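Oxysterol-binding protein homolog 1 (Saccharomyces cerevisiae, PDB 5H28) transfers sterols and other lipids between membranes, and uses its ankyrin-repeat domain to reach the nucleus-vacuole junction by binding NVJ1. Local coordinates at residues A[147-150]-A[151-155]. Sequence-based numbering, arbitrary orientation.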
loop_
_atom_site.group_PDB
_atom_site.type_symbol
_atom_site.label_atom_id
_atom_site.label_comp_id
_atom_site.label_asym_id
_atom_site.label_seq_id
_atom_site.Cartn_x
_atom_site.Cartn_y
_atom_site.Cartn_z
ATOM N N THR A 147 -7.543 -2.844 8.177
ATOM C CA THR A 147 -6.582 -1.748 8.176
ATOM C C THR A 147 -7.166 -0.516 8.872
ATOM O O THR A 147 -6.442 0.238 9.524
ATOM C CB THR A 147 -6.149 -1.419 6.734
ATOM O OG1 THR A 147 -5.364 -2.509 6.232
ATOM C CG2 THR A 147 -5.314 -0.142 6.684
ATOM N N ALA A 148 -8.474 -0.312 8.746
ATOM C CA ALA A 148 -9.110 0.815 9.416
ATOM C C ALA A 148 -8.934 0.583 10.916
ATOM O O ALA A 148 -8.657 1.512 11.679
ATOM C CB ALA A 148 -10.589 0.880 9.057
ATOM N N GLN A 149 -9.104 -0.669 11.327
ATOM C CA GLN A 149 -8.941 -1.048 12.719
ATOM C C GLN A 149 -7.486 -0.832 13.134
ATOM O O GLN A 149 -7.218 -0.269 14.194
ATOM C CB GLN A 149 -9.326 -2.518 12.911
ATOM C CG GLN A 149 -9.024 -3.066 14.295
ATOM C CD GLN A 149 -10.246 -3.663 14.958
ATOM O OE1 GLN A 149 -10.790 -4.667 14.499
ATOM N NE2 GLN A 149 -10.692 -3.041 16.045
ATOM N N GLU A 150 -6.552 -1.266 12.292
ATOM C CA GLU A 150 -5.132 -1.109 12.603
ATOM C C GLU A 150 -4.786 0.362 12.820
ATOM O O GLU A 150 -4.052 0.713 13.745
ATOM C CB GLU A 150 -4.262 -1.675 11.477
ATOM C CG GLU A 150 -2.785 -1.712 11.840
ATOM C CD GLU A 150 -1.899 -2.343 10.774
ATOM O OE1 GLU A 150 -0.696 -2.544 11.054
ATOM O OE2 GLU A 150 -2.393 -2.634 9.666
ATOM N N PHE A 151 -5.321 1.220 11.959
ATOM C CA PHE A 151 -5.073 2.650 12.062
ATOM C C PHE A 151 -5.637 3.191 13.379
ATOM O O PHE A 151 -4.960 3.953 14.080
ATOM C CB PHE A 151 -5.691 3.366 10.852
ATOM C CG PHE A 151 -5.333 4.821 10.744
ATOM C CD1 PHE A 151 -4.003 5.241 10.771
ATOM C CD2 PHE A 151 -6.328 5.777 10.569
ATOM C CE1 PHE A 151 -3.673 6.595 10.623
ATOM C CE2 PHE A 151 -6.010 7.135 10.420
ATOM C CZ PHE A 151 -4.683 7.545 10.448
ATOM N N ARG A 152 -6.860 2.782 13.728
ATOM C CA ARG A 152 -7.482 3.226 14.982
ATOM C C ARG A 152 -6.659 2.785 16.185
ATOM O O ARG A 152 -6.479 3.544 17.137
ATOM C CB ARG A 152 -8.899 2.658 15.137
ATOM C CG ARG A 152 -9.934 3.188 14.142
ATOM C CD ARG A 152 -11.358 2.930 14.645
ATOM N NE ARG A 152 -11.647 1.510 14.865
ATOM C CZ ARG A 152 -11.990 0.642 13.915
ATOM N NH1 ARG A 152 -12.232 -0.622 14.231
ATOM N NH2 ARG A 152 -12.096 1.028 12.649
ATOM N N THR A 153 -6.168 1.552 16.148
ATOM C CA THR A 153 -5.367 1.039 17.250
ATOM C C THR A 153 -4.113 1.885 17.407
ATOM O O THR A 153 -3.774 2.317 18.514
ATOM C CB THR A 153 -4.959 -0.421 17.004
ATOM O OG1 THR A 153 -6.134 -1.236 16.949
ATOM C CG2 THR A 153 -4.056 -0.923 18.126
ATOM N N ALA A 154 -3.440 2.137 16.288
ATOM C CA ALA A 154 -2.212 2.914 16.300
ATOM C C ALA A 154 -2.409 4.356 16.757
ATOM O O ALA A 154 -1.622 4.852 17.570
ATOM C CB ALA A 154 -1.561 2.880 14.925
ATOM N N PHE A 155 -3.437 5.047 16.269
ATOM C CA PHE A 155 -3.578 6.416 16.731
ATOM C C PHE A 155 -4.184 6.526 18.123
ATOM O O PHE A 155 -3.844 7.444 18.863
ATOM C CB PHE A 155 -4.288 7.338 15.696
ATOM C CG PHE A 155 -5.753 7.044 15.430
ATOM C CD1 PHE A 155 -6.724 7.213 16.416
ATOM C CD2 PHE A 155 -6.173 6.723 14.136
ATOM C CE1 PHE A 155 -8.083 7.076 16.112
ATOM C CE2 PHE A 155 -7.523 6.585 13.827
ATOM C CZ PHE A 155 -8.481 6.763 14.810
#
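Four successive i to i+4 backbone hydrogen bonds join residues 147-150 to 151-155, from Phe151 N to Thr147 O (2.9 Å) through Ala154 N to Glu150 O (3.0 Å), in regular alpha-helical geometry. Arg152 carries most of the side-chain contact. Its chain runs back along the helix, with CG 3.2 Å from Ala148 O, and bends at chi3 (-59°). This bend lays the guanidinium over the backbone of Gln149, whose CA sits 3.5 Å above one face of the group, toward its rim. The side chains of Gln149 and Arg152 cross at a slant rather than running alongside each other. Arg152 NH1 lies 3.7 Å from Gln149 CB, while NH2 approaches Ala148 CB at 3.9 Å. NH2 also makes a salt bridge with Asp182, so the charge is paired across to a loop. Replacing Arg152 by an alanine would probably leave Asp182 without this partner and uncover the backbone at Gln149. The segment lies near the C-terminal end of the long helix 130-156, in the ankyrin-repeat domain. With CG anti to the backbone N (chi1 -172°), the Phe151 ring packs on Leu163 of helix 160-167, Leu176 and Val189 of helix 189-196. One turn on, Phe155 CD2 stands 3.6 Å above a face of the Phe151 ring. Glu150 extends its chain to Ile166, which Ala154 also touches, and its OE1 is hydrogen-bonded to His162. On the exposed side, Thr153 OG1 lies 3.1 Å from Gln149 O, which already accepts the Thr153 N-H.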